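Local structure of CRISPR-associated protein, Cse1 family (Acidimicrobium ferrooxidans, 4H3T) at residues L12-V20 / S28-F36; W77-F86 / R211-P220. The protein probably serves as the large subunit of the type I-E CRISPR surveillance complex Cascade, helping it to recognise and capture invading DNA. The protein carries 1 engineered substitution. All coordinates share one frame; numbering follows the deposited sequence.

Contact 1 (L12-V20 / S28-F36); sequences LSSEPWLPV and SEVSLRDIF
Leu18 meets Leu32 methyl to methyl: its CD1 lies 3.5 Å from Leu32 CD2, the closest apolar approach between the two segments. Leu18 CD1 also reaches Ile35 CD1 at 4.0 Å. CG is anti to the carbonyl carbon (chi1 -61°), which carries CD1 to Leu32 while CD2 lies over one face of the Trp17 ring; Leu12 CD2 lies over the other. Trp17 in turn offers Leu32 its edge, CZ2 standing 3.9 Å from Leu32 CG. Two donors share Leu12 O: Trp17 NE1, in the carbonyl plane and on a lone pair, and Leu32 N, 3.1 Å from that oxygen with a fairly straight N-H...O angle of 164°. The first bond helps to fix the turn of the indole, and the second ties down the start of helix 32-37. The backbone geometry is that of a beta hairpin, strands 18-22 and 27-30, with a classic bulge at its base: Trp17 N and Leu18 N both donate to Val30 O, at 3.0 Å and 2.9 Å. Leu18 N comes in the carbonyl plane, whereas Trp17 N sits 64° out of it. Val20 forms a hydrogen-bonded pair with Ser28 and shares a sheet face with Leu18 and Val30. Its CG2 meets Val30 CG1 at 4.0 Å, the two side chains crossing at about a right angle, and its CG1 meets Ile35 CD1 at 4.1 Å. On the other face Glu29 lays its CG beside Pro19 and sends its carboxylate to a salt bridge with Arg162. Beyond the hairpin Ser31 is the N-cap of the helix, its OG accepting from Asp34 N.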
loop_
_atom_site.group_PDB
_atom_site.type_symbol
_atom_site.label_atom_id
_atom_site.label_comp_id
_atom_site.label_asym_id
_atom_site.label_seq_id
_atom_site.Cartn_x
_atom_site.Cartn_y
_atom_site.Cartn_z
ATOM N N LEU A 12 -13.599 9.915 20.145
ATOM C CA LEU A 12 -13.222 9.809 18.728
ATOM C C LEU A 12 -14.425 9.817 17.800
ATOM O O LEU A 12 -14.278 10.044 16.588
ATOM C CB LEU A 12 -12.379 8.542 18.514
ATOM C CG LEU A 12 -11.054 8.441 19.274
ATOM C CD1 LEU A 12 -10.426 7.077 19.024
ATOM C CD2 LEU A 12 -10.123 9.566 18.905
ATOM N N SER A 13 -15.610 9.568 18.319
ATOM C CA SER A 13 -16.796 9.685 17.471
ATOM C C SER A 13 -17.235 11.145 17.274
ATOM O O SER A 13 -17.980 11.401 16.342
ATOM C CB SER A 13 -17.968 8.889 18.039
ATOM O OG SER A 13 -18.591 9.528 19.146
ATOM N N SER A 14 -16.857 12.093 18.179
ATOM C CA SER A 14 -17.349 13.468 18.098
ATOM C C SER A 14 -16.252 14.547 18.095
ATOM O O SER A 14 -16.541 15.681 17.741
ATOM C CB SER A 14 -18.334 13.740 19.243
ATOM O OG SER A 14 -17.742 13.393 20.487
ATOM N N GLU A 15 -15.012 14.204 18.374
ATOM C CA GLU A 15 -13.879 15.158 18.322
ATOM C C GLU A 15 -13.152 15.059 17.012
ATOM O O GLU A 15 -13.017 13.955 16.490
ATOM C CB GLU A 15 -12.838 14.855 19.420
ATOM C CG GLU A 15 -13.423 14.919 20.795
ATOM C CD GLU A 15 -13.468 16.277 21.444
ATOM O OE1 GLU A 15 -13.447 17.314 20.739
ATOM O OE2 GLU A 15 -13.519 16.291 22.690
ATOM N N PRO A 16 -12.552 16.160 16.546
ATOM C CA PRO A 16 -11.849 16.108 15.237
ATOM C C PRO A 16 -10.473 15.434 15.314
ATOM O O PRO A 16 -9.665 15.784 16.151
ATOM C CB PRO A 16 -11.748 17.588 14.818
ATOM C CG PRO A 16 -11.904 18.394 16.073
ATOM C CD PRO A 16 -12.666 17.547 17.072
ATOM N N TRP A 17 -10.227 14.403 14.482
ATOM C CA TRP A 17 -8.911 13.795 14.452
ATOM C C TRP A 17 -8.516 13.152 13.112
ATOM O O TRP A 17 -7.379 12.719 12.999
ATOM C CB TRP A 17 -8.764 12.732 15.579
ATOM C CG TRP A 17 -9.680 11.569 15.480
ATOM C CD1 TRP A 17 -11.024 11.556 15.712
ATOM C CD2 TRP A 17 -9.318 10.236 15.117
ATOM N NE1 TRP A 17 -11.531 10.309 15.488
ATOM C CE2 TRP A 17 -10.498 9.455 15.176
ATOM C CE3 TRP A 17 -8.092 9.593 14.871
ATOM C CZ2 TRP A 17 -10.492 8.063 14.974
ATOM C CZ3 TRP A 17 -8.080 8.217 14.695
ATOM C CH2 TRP A 17 -9.273 7.459 14.759
ATOM N N LEU A 18 -9.438 13.043 12.152
ATOM C CA LEU A 18 -9.219 12.374 10.859
ATOM C C LEU A 18 -9.016 13.430 9.782
ATOM O O LEU A 18 -9.941 14.155 9.463
ATOM C CB LEU A 18 -10.421 11.471 10.540
ATOM C CG LEU A 18 -10.644 10.373 11.572
ATOM C CD1 LEU A 18 -11.975 9.793 11.429
ATOM C CD2 LEU A 18 -9.603 9.279 11.466
ATOM N N PRO A 19 -7.781 13.596 9.276
ATOM C CA PRO A 19 -7.533 14.678 8.304
ATOM C C PRO A 19 -8.076 14.316 6.928
ATOM O O PRO A 19 -7.781 13.250 6.378
ATOM C CB PRO A 19 -6.007 14.831 8.303
ATOM C CG PRO A 19 -5.489 13.650 8.940
ATOM C CD PRO A 19 -6.556 12.833 9.544
ATOM N N VAL A 20 -8.860 15.204 6.384
ATOM C CA VAL A 20 -9.488 14.988 5.086
ATOM C C VAL A 20 -9.362 16.228 4.241
ATOM O O VAL A 20 -9.108 17.318 4.739
ATOM C CB VAL A 20 -10.973 14.559 5.206
ATOM C CG1 VAL A 20 -11.100 13.249 5.947
ATOM C CG2 VAL A 20 -11.804 15.641 5.874
ATOM N N SER A 28 -9.150 19.863 6.702
ATOM C CA SER A 28 -9.346 19.914 8.156
ATOM C C SER A 28 -9.580 18.500 8.721
ATOM O O SER A 28 -9.573 17.505 7.988
ATOM C CB SER A 28 -10.480 20.864 8.538
ATOM O OG SER A 28 -11.756 20.435 8.104
ATOM N N GLU A 29 -9.639 18.408 10.019
ATOM C CA GLU A 29 -9.849 17.144 10.713
ATOM C C GLU A 29 -11.278 16.955 11.040
ATOM O O GLU A 29 -11.956 17.913 11.395
ATOM C CB GLU A 29 -9.013 17.085 11.988
ATOM C CG GLU A 29 -7.562 16.905 11.660
ATOM C CD GLU A 29 -6.663 16.949 12.881
ATOM O OE1 GLU A 29 -7.182 17.020 14.013
ATOM O OE2 GLU A 29 -5.431 16.938 12.699
ATOM N N VAL A 30 -11.776 15.714 10.933
ATOM C CA VAL A 30 -13.175 15.438 11.269
ATOM C C VAL A 30 -13.239 14.281 12.282
ATOM O O VAL A 30 -12.283 13.519 12.450
ATOM C CB VAL A 30 -14.025 15.142 10.002
ATOM C CG1 VAL A 30 -14.120 16.377 9.109
ATOM C CG2 VAL A 30 -13.500 13.923 9.196
ATOM N N SER A 31 -14.369 14.141 12.911
ATOM C CA SER A 31 -14.664 13.037 13.840
ATOM C C SER A 31 -15.120 11.823 13.037
ATOM O O SER A 31 -15.382 11.949 11.831
ATOM C CB SER A 31 -15.778 13.460 14.758
ATOM O OG SER A 31 -16.905 13.722 13.940
ATOM N N LEU A 32 -15.263 10.682 13.691
ATOM C CA LEU A 32 -15.751 9.497 13.004
ATOM C C LEU A 32 -17.221 9.664 12.590
ATOM O O LEU A 32 -17.582 9.229 11.525
ATOM C CB LEU A 32 -15.607 8.226 13.823
ATOM C CG LEU A 32 -14.231 7.711 14.018
ATOM C CD1 LEU A 32 -14.227 6.752 15.175
ATOM C CD2 LEU A 32 -13.718 7.029 12.778
ATOM N N ARG A 33 -18.018 10.391 13.358
ATOM C CA ARG A 33 -19.387 10.659 13.004
ATOM C C ARG A 33 -19.423 11.494 11.714
ATOM O O ARG A 33 -20.103 11.102 10.766
ATOM C CB ARG A 33 -20.141 11.346 14.164
ATOM C CG ARG A 33 -21.629 11.414 13.871
ATOM C CD ARG A 33 -22.132 12.827 13.874
ATOM N NE ARG A 33 -23.583 12.883 13.655
ATOM C CZ ARG A 33 -24.198 13.858 12.999
ATOM N NH1 ARG A 33 -23.498 14.859 12.473
ATOM N NH2 ARG A 33 -25.521 13.830 12.836
ATOM N N ASP A 34 -18.675 12.598 11.665
ATOM C CA ASP A 34 -18.632 13.461 10.476
ATOM C C ASP A 34 -17.978 12.812 9.267
ATOM O O ASP A 34 -18.391 13.080 8.158
ATOM C CB ASP A 34 -17.937 14.806 10.785
ATOM C CG ASP A 34 -18.903 15.780 11.439
ATOM O OD1 ASP A 34 -20.119 15.475 11.471
ATOM O OD2 ASP A 34 -18.442 16.831 11.945
ATOM N N ILE A 35 -17.033 11.933 9.447
ATOM C CA ILE A 35 -16.432 11.300 8.269
ATOM C C ILE A 35 -17.513 10.436 7.501
ATOM O O ILE A 35 -17.463 10.355 6.278
ATOM C CB ILE A 35 -15.113 10.542 8.617
ATOM C CG1 ILE A 35 -14.121 10.644 7.432
ATOM C CG2 ILE A 35 -15.364 9.142 9.050
ATOM C CD1 ILE A 35 -12.849 9.968 7.562
ATOM N N PHE A 36 -18.518 9.913 8.192
ATOM C CA PHE A 36 -19.602 9.160 7.577
ATOM C C PHE A 36 -20.688 10.101 7.089
ATOM O O PHE A 36 -21.096 10.020 5.948
ATOM C CB PHE A 36 -20.169 8.144 8.595
ATOM C CG PHE A 36 -19.309 6.916 8.572
ATOM C CD1 PHE A 36 -19.436 5.991 7.553
ATOM C CD2 PHE A 36 -18.354 6.694 9.557
ATOM C CE1 PHE A 36 -18.634 4.885 7.511
ATOM C CE2 PHE A 36 -17.504 5.600 9.484
ATOM C CZ PHE A 36 -17.670 4.686 8.474
#

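Contact 2 (W77-F86 / R211-P220); sequences WGRLWEADRF and RETLLLNLVP
Arg211 and Trp77 supply the hydrogen bonds that join these two segments, each from a side chain to a backbone carbonyl. Arg211 NH2 donates to Leu80 O at 2.8 Å, with that oxygen near the guanidinium plane; NH1 adds a weak bond to the same atom. Trp77 NE1 donates to Leu215 O at 2.8 Å (N-H...O 159°), the oxygen lying in the indole plane but the donor standing above the carbonyl plane. A water accepts weakly from Arg211 NH2 and donates to Arg85 O. Cation-pi and CH-pi contacts follow from the extended arginine chain, CG anti to the backbone N (chi1 -179°): Arg211 CZ is 4.5 Å and CG 4.2 Å from the centroid of the Phe86 ring, both over one face, with the guanidinium steeply tilted to the ring. The guanidinium is itself sandwiched, Arg85 N over one side and Leu215 CD1 over the other. A methionine in place of Arg211 would probably leave Leu80 O without this donor and the Phe86 face without its cation. Among apolar contacts, Leu215 is central: its CB meets the Trp81 edge at CE3, 3.8 Å away, and its CD2 meets Leu80 CB at 3.8 Å. Pro220 CG touches Trp77 CB at 3.7 Å. Segments 77-82 and 211-217, axes 10.6 Å apart at 169°, make helices 74-82 and 210-217 an antiparallel pair, with an arginine side chain hydrogen-bonded to a carbonyl in the last turn of the first.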
loop_
_atom_site.group_PDB
_atom_site.type_symbol
_atom_site.label_atom_id
_atom_site.label_comp_id
_atom_site.label_asym_id
_atom_site.label_seq_id
_atom_site.Cartn_x
_atom_site.Cartn_y
_atom_site.Cartn_z
ATOM N N TRP A 77 -25.637 -3.579 -1.953
ATOM C CA TRP A 77 -24.549 -2.694 -2.398
ATOM C C TRP A 77 -25.090 -1.660 -3.407
ATOM O O TRP A 77 -24.796 -0.494 -3.310
ATOM C CB TRP A 77 -23.411 -3.514 -3.039
ATOM C CG TRP A 77 -22.175 -2.725 -3.300
ATOM C CD1 TRP A 77 -21.100 -2.568 -2.470
ATOM C CD2 TRP A 77 -21.872 -1.990 -4.487
ATOM N NE1 TRP A 77 -20.221 -1.664 -3.000
ATOM C CE2 TRP A 77 -20.677 -1.276 -4.241
ATOM C CE3 TRP A 77 -22.577 -1.714 -5.656
ATOM C CZ2 TRP A 77 -20.105 -0.427 -5.209
ATOM C CZ3 TRP A 77 -22.012 -0.884 -6.600
ATOM C CH2 TRP A 77 -20.822 -0.212 -6.355
ATOM N N GLY A 78 -25.850 -2.146 -4.355
ATOM C CA GLY A 78 -26.527 -1.370 -5.385
ATOM C C GLY A 78 -27.382 -0.243 -4.818
ATOM O O GLY A 78 -27.285 0.890 -5.284
ATOM N N ARG A 79 -28.167 -0.505 -3.773
ATOM C CA ARG A 79 -28.973 0.576 -3.173
ATOM C C ARG A 79 -28.077 1.619 -2.475
ATOM O O ARG A 79 -28.401 2.796 -2.460
ATOM C CB ARG A 79 -30.038 0.036 -2.185
ATOM C CG ARG A 79 -31.212 -0.703 -2.880
ATOM C CD ARG A 79 -32.306 -1.070 -1.865
ATOM N NE ARG A 79 -31.950 -2.280 -1.119
ATOM C CZ ARG A 79 -32.132 -3.532 -1.546
ATOM N NH1 ARG A 79 -32.698 -3.769 -2.725
ATOM N NH2 ARG A 79 -31.750 -4.555 -0.795
ATOM N N LEU A 80 -26.942 1.217 -1.926
ATOM C CA LEU A 80 -26.012 2.189 -1.331
ATOM C C LEU A 80 -25.348 3.050 -2.420
ATOM O O LEU A 80 -25.293 4.276 -2.286
ATOM C CB LEU A 80 -24.939 1.466 -0.519
ATOM C CG LEU A 80 -25.454 0.787 0.720
ATOM C CD1 LEU A 80 -24.420 -0.141 1.304
ATOM C CD2 LEU A 80 -25.803 1.796 1.800
ATOM N N TRP A 81 -24.884 2.412 -3.510
ATOM C CA TRP A 81 -24.232 3.110 -4.609
ATOM C C TRP A 81 -25.186 4.136 -5.239
ATOM O O TRP A 81 -24.760 5.246 -5.494
ATOM C CB TRP A 81 -23.738 2.115 -5.660
ATOM C CG TRP A 81 -22.935 2.762 -6.742
ATOM C CD1 TRP A 81 -23.385 3.153 -7.971
ATOM C CD2 TRP A 81 -21.579 3.235 -6.639
ATOM N NE1 TRP A 81 -22.367 3.762 -8.672
ATOM C CE2 TRP A 81 -21.261 3.859 -7.864
ATOM C CE3 TRP A 81 -20.590 3.163 -5.642
ATOM C CZ2 TRP A 81 -19.998 4.408 -8.115
ATOM C CZ3 TRP A 81 -19.330 3.677 -5.910
ATOM C CH2 TRP A 81 -19.050 4.293 -7.132
ATOM N N GLU A 82 -26.471 3.771 -5.443
ATOM C CA GLU A 82 -27.479 4.642 -6.073
ATOM C C GLU A 82 -27.927 5.792 -5.138
ATOM O O GLU A 82 -28.441 6.796 -5.632
ATOM C CB GLU A 82 -28.708 3.808 -6.518
ATOM C CG GLU A 82 -28.423 2.769 -7.602
ATOM C CD GLU A 82 -29.394 1.594 -7.711
ATOM O OE1 GLU A 82 -30.467 1.627 -7.060
ATOM O OE2 GLU A 82 -29.062 0.619 -8.428
ATOM N N ALA A 83 -27.769 5.652 -3.810
ATOM C CA ALA A 83 -28.108 6.728 -2.864
ATOM C C ALA A 83 -26.991 7.768 -2.903
ATOM O O ALA A 83 -25.914 7.445 -3.399
ATOM C CB ALA A 83 -28.288 6.167 -1.450
ATOM N N ASP A 84 -27.199 8.994 -2.388
ATOM C CA ASP A 84 -26.166 10.029 -2.505
ATOM C C ASP A 84 -25.404 10.315 -1.207
ATOM O O ASP A 84 -24.437 11.075 -1.237
ATOM C CB ASP A 84 -26.752 11.333 -3.036
ATOM C CG ASP A 84 -27.560 12.102 -2.039
ATOM O OD1 ASP A 84 -28.269 11.459 -1.231
ATOM O OD2 ASP A 84 -27.476 13.352 -2.051
ATOM N N ARG A 85 -25.859 9.761 -0.084
ATOM C CA ARG A 85 -25.200 9.972 1.194
ATOM C C ARG A 85 -25.566 8.824 2.139
ATOM O O ARG A 85 -26.514 8.057 1.883
ATOM C CB ARG A 85 -25.594 11.347 1.771
ATOM C CG ARG A 85 -27.061 11.448 2.112
ATOM C CD ARG A 85 -27.532 12.782 2.713
ATOM N NE ARG A 85 -27.154 13.985 1.969
ATOM C CZ ARG A 85 -27.750 14.442 0.867
ATOM N NH1 ARG A 85 -27.323 15.562 0.292
ATOM N NH2 ARG A 85 -28.767 13.779 0.322
ATOM N N PHE A 86 -24.816 8.717 3.213
ATOM C CA PHE A 86 -25.084 7.729 4.252
ATOM C C PHE A 86 -26.143 8.297 5.204
ATOM O O PHE A 86 -26.264 9.504 5.381
ATOM C CB PHE A 86 -23.802 7.339 5.024
ATOM C CG PHE A 86 -22.756 6.586 4.232
ATOM C CD1 PHE A 86 -23.074 5.411 3.560
ATOM C CD2 PHE A 86 -21.454 7.039 4.173
ATOM C CE1 PHE A 86 -22.073 4.674 2.897
ATOM C CE2 PHE A 86 -20.456 6.290 3.546
ATOM C CZ PHE A 86 -20.783 5.118 2.902
ATOM N N ARG A 211 -17.061 8.670 0.013
ATOM C CA ARG A 211 -18.208 7.765 -0.002
ATOM C C ARG A 211 -18.052 6.730 -1.108
ATOM O O ARG A 211 -18.272 5.550 -0.844
ATOM C CB ARG A 211 -19.518 8.530 -0.157
ATOM C CG ARG A 211 -20.701 7.629 -0.148
ATOM C CD ARG A 211 -21.973 8.394 0.135
ATOM N NE ARG A 211 -23.030 7.439 0.456
ATOM C CZ ARG A 211 -23.711 6.723 -0.433
ATOM N NH1 ARG A 211 -23.478 6.865 -1.734
ATOM N NH2 ARG A 211 -24.614 5.849 -0.028
ATOM N N GLU A 212 -17.607 7.142 -2.305
ATOM C CA GLU A 212 -17.312 6.207 -3.410
ATOM C C GLU A 212 -16.213 5.239 -3.046
ATOM O O GLU A 212 -16.346 4.052 -3.279
ATOM C CB GLU A 212 -16.851 6.924 -4.673
ATOM C CG GLU A 212 -17.884 7.722 -5.404
ATOM C CD GLU A 212 -17.369 8.223 -6.744
ATOM O OE1 GLU A 212 -16.250 7.829 -7.164
ATOM O OE2 GLU A 212 -18.092 9.031 -7.367
ATOM N N THR A 213 -15.107 5.749 -2.477
ATOM C CA THR A 213 -13.985 4.924 -2.007
ATOM C C THR A 213 -14.447 3.882 -1.014
ATOM O O THR A 213 -14.063 2.726 -1.108
ATOM C CB THR A 213 -12.914 5.816 -1.354
ATOM O OG1 THR A 213 -12.421 6.694 -2.365
ATOM C CG2 THR A 213 -11.784 5.029 -0.685
ATOM N N LEU A 214 -15.253 4.288 -0.050
ATOM C CA LEU A 214 -15.752 3.333 0.936
ATOM C C LEU A 214 -16.619 2.259 0.276
ATOM O O LEU A 214 -16.366 1.083 0.495
ATOM C CB LEU A 214 -16.532 4.032 2.019
ATOM C CG LEU A 214 -15.710 4.930 2.958
ATOM C CD1 LEU A 214 -16.677 5.673 3.906
ATOM C CD2 LEU A 214 -14.641 4.154 3.753
ATOM N N LEU A 215 -17.480 2.637 -0.625
ATOM C CA LEU A 215 -18.317 1.657 -1.341
ATOM C C LEU A 215 -17.518 0.744 -2.294
ATOM O O LEU A 215 -17.830 -0.457 -2.356
ATOM C CB LEU A 215 -19.433 2.356 -2.078
ATOM C CG LEU A 215 -20.482 3.053 -1.135
ATOM C CD1 LEU A 215 -21.533 3.732 -1.933
ATOM C CD2 LEU A 215 -21.159 2.063 -0.204
ATOM N N LEU A 216 -16.492 1.251 -2.984
ATOM C CA LEU A 216 -15.608 0.409 -3.832
ATOM C C LEU A 216 -14.910 -0.650 -3.006
ATOM O O LEU A 216 -14.530 -1.678 -3.571
ATOM C CB LEU A 216 -14.558 1.272 -4.558
ATOM C CG LEU A 216 -15.207 2.223 -5.606
ATOM C CD1 LEU A 216 -14.221 3.316 -6.079
ATOM C CD2 LEU A 216 -15.708 1.443 -6.798
ATOM N N ASN A 217 -14.685 -0.386 -1.686
ATOM C CA ASN A 217 -13.987 -1.298 -0.782
ATOM C C ASN A 217 -14.921 -2.168 0.066
ATOM O O ASN A 217 -14.428 -3.116 0.723
ATOM C CB ASN A 217 -13.042 -0.515 0.138
ATOM C CG ASN A 217 -11.801 -0.099 -0.548
ATOM O OD1 ASN A 217 -10.892 -0.882 -0.619
ATOM N ND2 ASN A 217 -11.766 1.084 -1.145
ATOM N N LEU A 218 -16.215 -1.847 0.085
ATOM C CA LEU A 218 -17.206 -2.583 0.859
ATOM C C LEU A 218 -17.712 -3.734 0.036
ATOM O O LEU A 218 -18.856 -3.805 -0.343
ATOM C CB LEU A 218 -18.327 -1.694 1.359
ATOM C CG LEU A 218 -17.924 -0.756 2.505
ATOM C CD1 LEU A 218 -18.959 0.368 2.600
ATOM C CD2 LEU A 218 -17.741 -1.504 3.791
ATOM N N VAL A 219 -16.845 -4.728 -0.108
ATOM C CA VAL A 219 -17.188 -5.921 -0.831
ATOM C C VAL A 219 -18.384 -6.620 -0.089
ATOM O O VAL A 219 -18.273 -6.912 1.137
ATOM C CB VAL A 219 -15.977 -6.891 -0.948
ATOM C CG1 VAL A 219 -16.356 -8.116 -1.776
ATOM C CG2 VAL A 219 -14.725 -6.197 -1.512
ATOM N N PRO A 220 -19.467 -6.957 -0.795
ATOM C CA PRO A 220 -20.574 -7.626 -0.109
ATOM C C PRO A 220 -20.169 -9.004 0.438
ATOM O O PRO A 220 -19.332 -9.695 -0.165
ATOM C CB PRO A 220 -21.648 -7.709 -1.191
ATOM C CG PRO A 220 -21.422 -6.507 -2.002
ATOM C CD PRO A 220 -19.893 -6.534 -2.133
HETATM O O HOH W 1 -26.710 5.203 1.976
#

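Both segments of contact 1 precede those of contact 2 in the sequence: the first is a local hairpin and helix near the N-terminus, while the second joins two segments 125 residues apart in sequence at their closest ends. Their centres are about 19 Å apart, yet they touch through Phe36, whose O lies 3.5 Å from Phe86 CD2 and whose CE1 lies 4.2 Å from Leu214 CD1. Helix 52-68 is shared: Trp17, Leu32 and Phe36 pack on Leu59, Leu63 and Val60, and Leu214 meets Val60 and Leu61. The shared helix and the Phe36 contacts join the two into one packed region, consistent with the large N-terminal domain of Cse1 proteins, apart from their C-terminal helical bundle.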